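Local atomic coordinates of polyketide synthase (Synechococcus sp., PDB entry 4GOX), a protein that probably transfers a sulfonate group from PAPS to an intermediate of olefin biosynthesis, as the sulfotransferase domain of a polyketide-type olefin synthase. Residues S32-S37 with G260-L265; R82-L87 with Y113-R118. One frame throughout, in Å; residues are numbered along the deposited sequence.

Contact 1: S32-S37 with G260-L265. With A3P (adenosine-3'-5'-diphosphate), chain B.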
loop_
_atom_site.group_PDB
_atom_site.type_symbol
_atom_site.label_atom_id
_atom_site.label_comp_id
_atom_site.label_asym_id
_atom_site.label_seq_id
_atom_site.Cartn_x
_atom_site.Cartn_y
_atom_site.Cartn_z
ATOM N N SER A 32 -0.779 -6.913 3.658
ATOM C CA SER A 32 -0.931 -8.147 2.930
ATOM C C SER A 32 -1.987 -7.789 1.830
ATOM O O SER A 32 -2.787 -6.853 2.038
ATOM C CB SER A 32 -1.514 -9.191 3.887
ATOM O OG SER A 32 -2.321 -10.171 3.261
ATOM N N PRO A 33 -2.088 -8.516 0.697
ATOM C CA PRO A 33 -3.190 -8.209 -0.242
ATOM C C PRO A 33 -4.554 -8.511 0.402
ATOM O O PRO A 33 -4.617 -9.212 1.415
ATOM C CB PRO A 33 -2.941 -9.140 -1.447
ATOM C CG PRO A 33 -1.915 -10.083 -1.045
ATOM C CD PRO A 33 -1.235 -9.618 0.212
ATOM N N ARG A 34 -5.642 -7.976 -0.177
ATOM C CA ARG A 34 -7.040 -8.219 0.251
ATOM C C ARG A 34 -7.371 -7.711 1.656
ATOM O O ARG A 34 -8.204 -8.293 2.353
ATOM C CB ARG A 34 -7.414 -9.718 0.083
ATOM C CG ARG A 34 -7.027 -10.365 -1.275
ATOM C CD ARG A 34 -7.299 -9.486 -2.499
ATOM N NE ARG A 34 -8.724 -9.288 -2.763
ATOM C CZ ARG A 34 -9.221 -8.328 -3.538
ATOM N NH1 ARG A 34 -10.527 -8.250 -3.748
ATOM N NH2 ARG A 34 -8.417 -7.421 -4.087
ATOM N N SER A 35 -6.724 -6.607 2.054
ATOM C CA SER A 35 -6.805 -6.039 3.400
ATOM C C SER A 35 -7.446 -4.657 3.500
ATOM O O SER A 35 -7.413 -4.055 4.573
ATOM C CB SER A 35 -5.411 -6.021 4.031
ATOM O OG SER A 35 -4.896 -7.336 4.153
ATOM N N GLY A 36 -8.063 -4.186 2.412
ATOM C CA GLY A 36 -8.691 -2.870 2.373
ATOM C C GLY A 36 -7.715 -1.776 2.006
ATOM O O GLY A 36 -7.988 -0.593 2.233
ATOM N N SER A 37 -6.575 -2.159 1.398
ATOM C CA SER A 37 -5.546 -1.177 1.046
ATOM C C SER A 37 -6.001 -0.221 -0.073
ATOM O O SER A 37 -5.692 0.968 0.015
ATOM C CB SER A 37 -4.221 -1.858 0.718
ATOM O OG SER A 37 -4.361 -2.720 -0.401
ATOM N N GLY A 260 -4.710 -2.443 -8.057
ATOM C CA GLY A 260 -5.474 -2.396 -6.820
ATOM C C GLY A 260 -6.573 -3.440 -6.822
ATOM O O GLY A 260 -6.487 -4.431 -7.553
ATOM N N ASP A 261 -7.624 -3.219 -6.020
ATOM C CA ASP A 261 -8.744 -4.144 -5.889
ATOM C C ASP A 261 -9.631 -4.095 -7.131
ATOM O O ASP A 261 -10.180 -3.031 -7.438
ATOM C CB ASP A 261 -9.528 -3.841 -4.598
ATOM C CG ASP A 261 -10.836 -4.586 -4.393
ATOM O OD1 ASP A 261 -11.042 -5.634 -5.051
ATOM O OD2 ASP A 261 -11.619 -4.166 -3.527
ATOM N N PRO A 262 -9.794 -5.223 -7.866
ATOM C CA PRO A 262 -10.640 -5.181 -9.089
ATOM C C PRO A 262 -12.137 -4.981 -8.816
ATOM O O PRO A 262 -12.846 -4.454 -9.667
ATOM C CB PRO A 262 -10.343 -6.514 -9.777
ATOM C CG PRO A 262 -9.905 -7.420 -8.682
ATOM C CD PRO A 262 -9.204 -6.565 -7.659
ATOM N N ASN A 263 -12.600 -5.363 -7.609
ATOM C CA ASN A 263 -14.001 -5.237 -7.195
ATOM C C ASN A 263 -14.290 -3.897 -6.480
ATOM O O ASN A 263 -15.398 -3.728 -5.980
ATOM C CB ASN A 263 -14.371 -6.409 -6.249
ATOM C CG ASN A 263 -13.976 -7.798 -6.709
ATOM O OD1 ASN A 263 -14.025 -8.139 -7.899
ATOM N ND2 ASN A 263 -13.624 -8.651 -5.750
ATOM N N PHE A 264 -13.306 -2.971 -6.391
ATOM C CA PHE A 264 -13.472 -1.718 -5.648
ATOM C C PHE A 264 -14.700 -0.888 -5.984
ATOM O O PHE A 264 -15.390 -0.439 -5.067
ATOM C CB PHE A 264 -12.190 -0.865 -5.609
ATOM C CG PHE A 264 -12.329 0.392 -4.761
ATOM C CD1 PHE A 264 -12.310 0.322 -3.373
ATOM C CD2 PHE A 264 -12.455 1.640 -5.357
ATOM C CE1 PHE A 264 -12.461 1.475 -2.600
ATOM C CE2 PHE A 264 -12.560 2.797 -4.577
ATOM C CZ PHE A 264 -12.584 2.703 -3.207
ATOM N N LEU A 265 -14.988 -0.709 -7.284
ATOM C CA LEU A 265 -16.131 0.063 -7.751
ATOM C C LEU A 265 -17.467 -0.695 -7.666
ATOM O O LEU A 265 -18.505 -0.136 -8.010
ATOM C CB LEU A 265 -15.882 0.691 -9.147
ATOM C CG LEU A 265 -14.539 1.457 -9.318
ATOM C CD1 LEU A 265 -14.259 1.751 -10.779
ATOM C CD2 LEU A 265 -14.516 2.757 -8.517
HETATM P P1 A3P B . -13.241 -8.543 -1.343
HETATM O O1P A3P B . -12.625 -9.850 -1.783
HETATM O O2P A3P B . -13.748 -7.737 -2.521
HETATM O O3P A3P B . -14.146 -8.627 -0.145
HETATM P P2 A3P B . -7.076 -4.710 -1.158
HETATM O O4P A3P B . -5.976 -4.556 -0.145
HETATM O O5P A3P B . -6.900 -5.791 -2.180
HETATM O O6P A3P B . -7.533 -3.384 -1.719
HETATM O "O5'" A3P B . -8.356 -5.202 -0.328
HETATM C "C5'" A3P B . -9.522 -5.706 -1.001
HETATM C "C4'" A3P B . -10.669 -5.800 -0.001
HETATM O "O4'" A3P B . -10.997 -4.534 0.558
HETATM C "C3'" A3P B . -11.983 -6.277 -0.589
HETATM O "O3'" A3P B . -11.993 -7.691 -0.750
HETATM C "C2'" A3P B . -13.006 -5.767 0.403
HETATM O "O2'" A3P B . -13.285 -6.719 1.433
HETATM C "C1'" A3P B . -12.350 -4.545 1.024
HETATM N N9 A3P B . -13.079 -3.361 0.515
HETATM C C8 A3P B . -12.999 -2.870 -0.755
HETATM N N7 A3P B . -13.823 -1.810 -0.915
HETATM C C5 A3P B . -14.446 -1.622 0.263
HETATM C C6 A3P B . -15.476 -0.693 0.766
HETATM N N6 A3P B . -15.942 0.265 -0.056
HETATM N N1 A3P B . -15.878 -0.813 2.056
HETATM C C2 A3P B . -15.375 -1.763 2.885
HETATM N N3 A3P B . -14.459 -2.674 2.481
HETATM C C4 A3P B . -13.963 -2.648 1.209
#
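Arg34 reaches over adenosine-3'-5'-diphosphate to meet Asp261, and the nucleotide is held between their two loops. From CB the arginine chain sets off with CG anti to the carbonyl carbon (chi1 -47°), then bends at chi2 and chi3, which brings the guanidinium beside both phosphates and up to Asp261. CD passes O5P of the 5'-phosphate at 3.7 Å. NE donates to Ser164 OG, of helix 158-167. CZ has C5' of the nucleotide over one face of the guanidinium, 3.6 Å above its plane. NH1 forms the salt bridge, 3.0 Å from Asp261 OD1, and also makes a weak bond to O1P of the 3'-phosphate; NH2 adds a weak bond to the same OD1 and comes within 2.9 Å of O5P. The guanidinium and carboxylate planes stand nearly perpendicular, 79° apart, with OD1 close to the guanidinium plane but NH1 above the plane of the carboxylate. From the opposite face of the carboxylate, Asn263 N donates to the same OD1, closing an Asx turn that fixes it. Asn263 ND2 reaches O2P through a weak bond. With an alanine in place of the arginine, Asp261 would probably lose its charged mate, and the two phosphates part of their positive surroundings. Backbone amides of 32-37 add further bonds: Ser35 N and Ser37 N both donate to O4P, and Gly36 N to O5' at 2.9 Å; Thr38 and Tyr213 are among the nucleotide's other partners. Phe264 CD1 approaches the adenine at N7, while the ring stacks on Tyr243. With the loop 32-37 joining strand 26-30 to helix 37-45, this is the 5'-phosphate-binding loop of sulfotransferases, a P-loop-like element, closed over its nucleotide by the distant loop 260-265.

Contact 2: R82-L87 with Y113-R118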
loop_
_atom_site.group_PDB
_atom_site.type_symbol
_atom_site.label_atom_id
_atom_site.label_comp_id
_atom_site.label_asym_id
_atom_site.label_seq_id
_atom_site.Cartn_x
_atom_site.Cartn_y
_atom_site.Cartn_z
ATOM N N ARG A 82 -0.475 6.694 -14.525
ATOM C CA ARG A 82 -1.669 7.375 -14.028
ATOM C C ARG A 82 -1.286 8.569 -13.147
ATOM O O ARG A 82 -1.809 9.668 -13.350
ATOM C CB ARG A 82 -2.602 6.381 -13.316
ATOM C CG ARG A 82 -4.018 6.905 -13.034
ATOM C CD ARG A 82 -4.837 7.090 -14.308
ATOM N NE ARG A 82 -5.996 7.964 -14.114
ATOM C CZ ARG A 82 -5.979 9.286 -14.259
ATOM N NH1 ARG A 82 -4.853 9.913 -14.577
ATOM N NH2 ARG A 82 -7.087 9.991 -14.081
ATOM N N ALA A 83 -0.314 8.374 -12.231
ATOM C CA ALA A 83 0.205 9.445 -11.365
ATOM C C ALA A 83 0.726 10.642 -12.187
ATOM O O ALA A 83 0.360 11.784 -11.904
ATOM C CB ALA A 83 1.328 8.913 -10.479
ATOM N N LEU A 84 1.585 10.365 -13.181
ATOM C CA LEU A 84 2.216 11.350 -14.069
ATOM C C LEU A 84 1.177 12.126 -14.900
ATOM O O LEU A 84 1.266 13.354 -15.011
ATOM C CB LEU A 84 3.179 10.628 -15.010
ATOM C CG LEU A 84 4.440 10.019 -14.411
ATOM C CD1 LEU A 84 5.133 9.163 -15.455
ATOM C CD2 LEU A 84 5.373 11.115 -13.866
ATOM N N MET A 85 0.199 11.389 -15.478
ATOM C CA MET A 85 -0.921 11.931 -16.219
ATOM C C MET A 85 -1.612 12.968 -15.313
ATOM O O MET A 85 -1.641 14.140 -15.672
ATOM C CB MET A 85 -1.910 10.811 -16.564
ATOM C CG MET A 85 -1.521 9.987 -17.748
ATOM S SD MET A 85 -2.761 8.717 -18.095
ATOM C CE MET A 85 -4.266 9.669 -18.084
ATOM N N ASP A 86 -2.080 12.549 -14.101
ATOM C CA ASP A 86 -2.742 13.412 -13.124
ATOM C C ASP A 86 -1.876 14.588 -12.646
ATOM O O ASP A 86 -2.343 15.729 -12.704
ATOM C CB ASP A 86 -3.264 12.600 -11.924
ATOM C CG ASP A 86 -3.996 13.447 -10.901
ATOM O OD1 ASP A 86 -5.120 13.911 -11.206
ATOM O OD2 ASP A 86 -3.414 13.716 -9.833
ATOM N N LEU A 87 -0.629 14.328 -12.187
ATOM C CA LEU A 87 0.244 15.400 -11.691
ATOM C C LEU A 87 0.650 16.430 -12.753
ATOM O O LEU A 87 0.876 17.602 -12.416
ATOM C CB LEU A 87 1.517 14.846 -11.025
ATOM C CG LEU A 87 1.361 14.096 -9.688
ATOM C CD1 LEU A 87 2.607 13.285 -9.395
ATOM C CD2 LEU A 87 1.052 15.057 -8.526
ATOM N N TYR A 113 11.160 8.810 -6.891
ATOM C CA TYR A 113 10.517 9.265 -5.665
ATOM C C TYR A 113 10.714 10.772 -5.478
ATOM O O TYR A 113 9.729 11.462 -5.229
ATOM C CB TYR A 113 11.004 8.477 -4.436
ATOM C CG TYR A 113 10.335 7.127 -4.268
ATOM C CD1 TYR A 113 11.067 5.942 -4.375
ATOM C CD2 TYR A 113 8.981 7.032 -3.958
ATOM C CE1 TYR A 113 10.465 4.697 -4.165
ATOM C CE2 TYR A 113 8.363 5.794 -3.770
ATOM C CZ TYR A 113 9.113 4.630 -3.857
ATOM O OH TYR A 113 8.490 3.416 -3.700
ATOM N N ALA A 114 11.960 11.288 -5.628
ATOM C CA ALA A 114 12.269 12.723 -5.489
ATOM C C ALA A 114 11.504 13.559 -6.526
ATOM O O ALA A 114 11.025 14.656 -6.203
ATOM C CB ALA A 114 13.765 12.971 -5.607
ATOM N N TYR A 115 11.329 12.999 -7.743
ATOM C CA TYR A 115 10.571 13.608 -8.827
ATOM C C TYR A 115 9.099 13.718 -8.434
ATOM O O TYR A 115 8.520 14.791 -8.564
ATOM C CB TYR A 115 10.685 12.761 -10.102
ATOM C CG TYR A 115 10.026 13.378 -11.318
ATOM C CD1 TYR A 115 10.692 14.329 -12.092
ATOM C CD2 TYR A 115 8.752 12.979 -11.724
ATOM C CE1 TYR A 115 10.096 14.892 -13.220
ATOM C CE2 TYR A 115 8.148 13.529 -12.855
ATOM C CZ TYR A 115 8.823 14.489 -13.597
ATOM O OH TYR A 115 8.253 15.019 -14.725
ATOM N N LEU A 116 8.486 12.610 -7.998
ATOM C CA LEU A 116 7.068 12.616 -7.639
ATOM C C LEU A 116 6.783 13.537 -6.442
ATOM O O LEU A 116 5.790 14.254 -6.468
ATOM C CB LEU A 116 6.511 11.199 -7.442
ATOM C CG LEU A 116 6.509 10.261 -8.660
ATOM C CD1 LEU A 116 6.223 8.828 -8.233
ATOM C CD2 LEU A 116 5.489 10.681 -9.699
ATOM N N GLN A 117 7.721 13.599 -5.459
ATOM C CA GLN A 117 7.622 14.466 -4.278
ATOM C C GLN A 117 7.598 15.935 -4.693
ATOM O O GLN A 117 6.894 16.743 -4.076
ATOM C CB GLN A 117 8.781 14.219 -3.312
ATOM C CG GLN A 117 8.656 12.938 -2.488
ATOM C CD GLN A 117 9.917 12.710 -1.705
ATOM O OE1 GLN A 117 11.031 12.799 -2.243
ATOM N NE2 GLN A 117 9.776 12.443 -0.411
ATOM N N ARG A 118 8.368 16.263 -5.748
ATOM C CA ARG A 118 8.473 17.577 -6.343
ATOM C C ARG A 118 7.162 17.918 -7.082
ATOM O O ARG A 118 6.632 19.007 -6.883
ATOM C CB ARG A 118 9.704 17.638 -7.288
ATOM C CG ARG A 118 9.894 18.987 -8.010
ATOM C CD ARG A 118 11.342 19.245 -8.398
ATOM N NE ARG A 118 12.146 19.601 -7.224
ATOM C CZ ARG A 118 13.460 19.800 -7.234
ATOM N NH1 ARG A 118 14.150 19.679 -8.363
ATOM N NH2 ARG A 118 14.097 20.113 -6.114
#
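Helices 79-88 and 109-119 run in roughly the same direction where Leu84 faces Leu116: the axes of segments 82-87 and 113-118 make an angle of 31° and come no closer than 11.5 Å. The CA atoms of Leu84 and Leu116 are 8.2 Å apart, so the gap is bridged by the ends of the leucine and tyrosine side chains, with no hydrogen bond across it. Leu116 CD2 is the shared point, lying 3.9 Å from Leu87 CD1 and 4.2 Å from Leu84 CD2, two residues one helical turn apart. Each leucine pair crosses at about a right angle. Leu84 CD2 also touches Tyr115 at the ring edge, 3.8 Å from CE2 and near the ring plane. Tyr115 CG stands anti to the backbone N (chi1 -175°), which carries the ring out to the methyl, and its hydroxyl makes a weak hydrogen bond to Glu88. Trp102 of helix 92-104, which falls between them in sequence, meets the tyrosine ring edge-to-face and also touches Leu84, extending the apolar patch to a third helix. Leu87 also touches Tyr51 of strand 50-51. The contact thus joins two helices through a small leucine-tyrosine interface, part of the helices packed against the parallel sheet of this sulfotransferase fold, with Leu87 on edge strand 50-51 and Tyr113 on strand 26-30.

How the contacts relate
Contact 2 is nested in the long chain loop that contact 1 closes, yet the two do not touch: their centres lie 22 Å apart. Contact 1 sits nearer the middle of the chain, about 10 Å from its centre, and joins two loops through charge and a bound nucleotide. Contact 2 lies about 17 Å out, joins two helices, and is wholly apolar across the interface. Both are partly buried, and they share no helix or strand. The parallel sheet relates them: loop 32-37 follows its central strand 26-30, whose residues Ile26 and Phe28 touch Tyr113 on the second helix of contact 2.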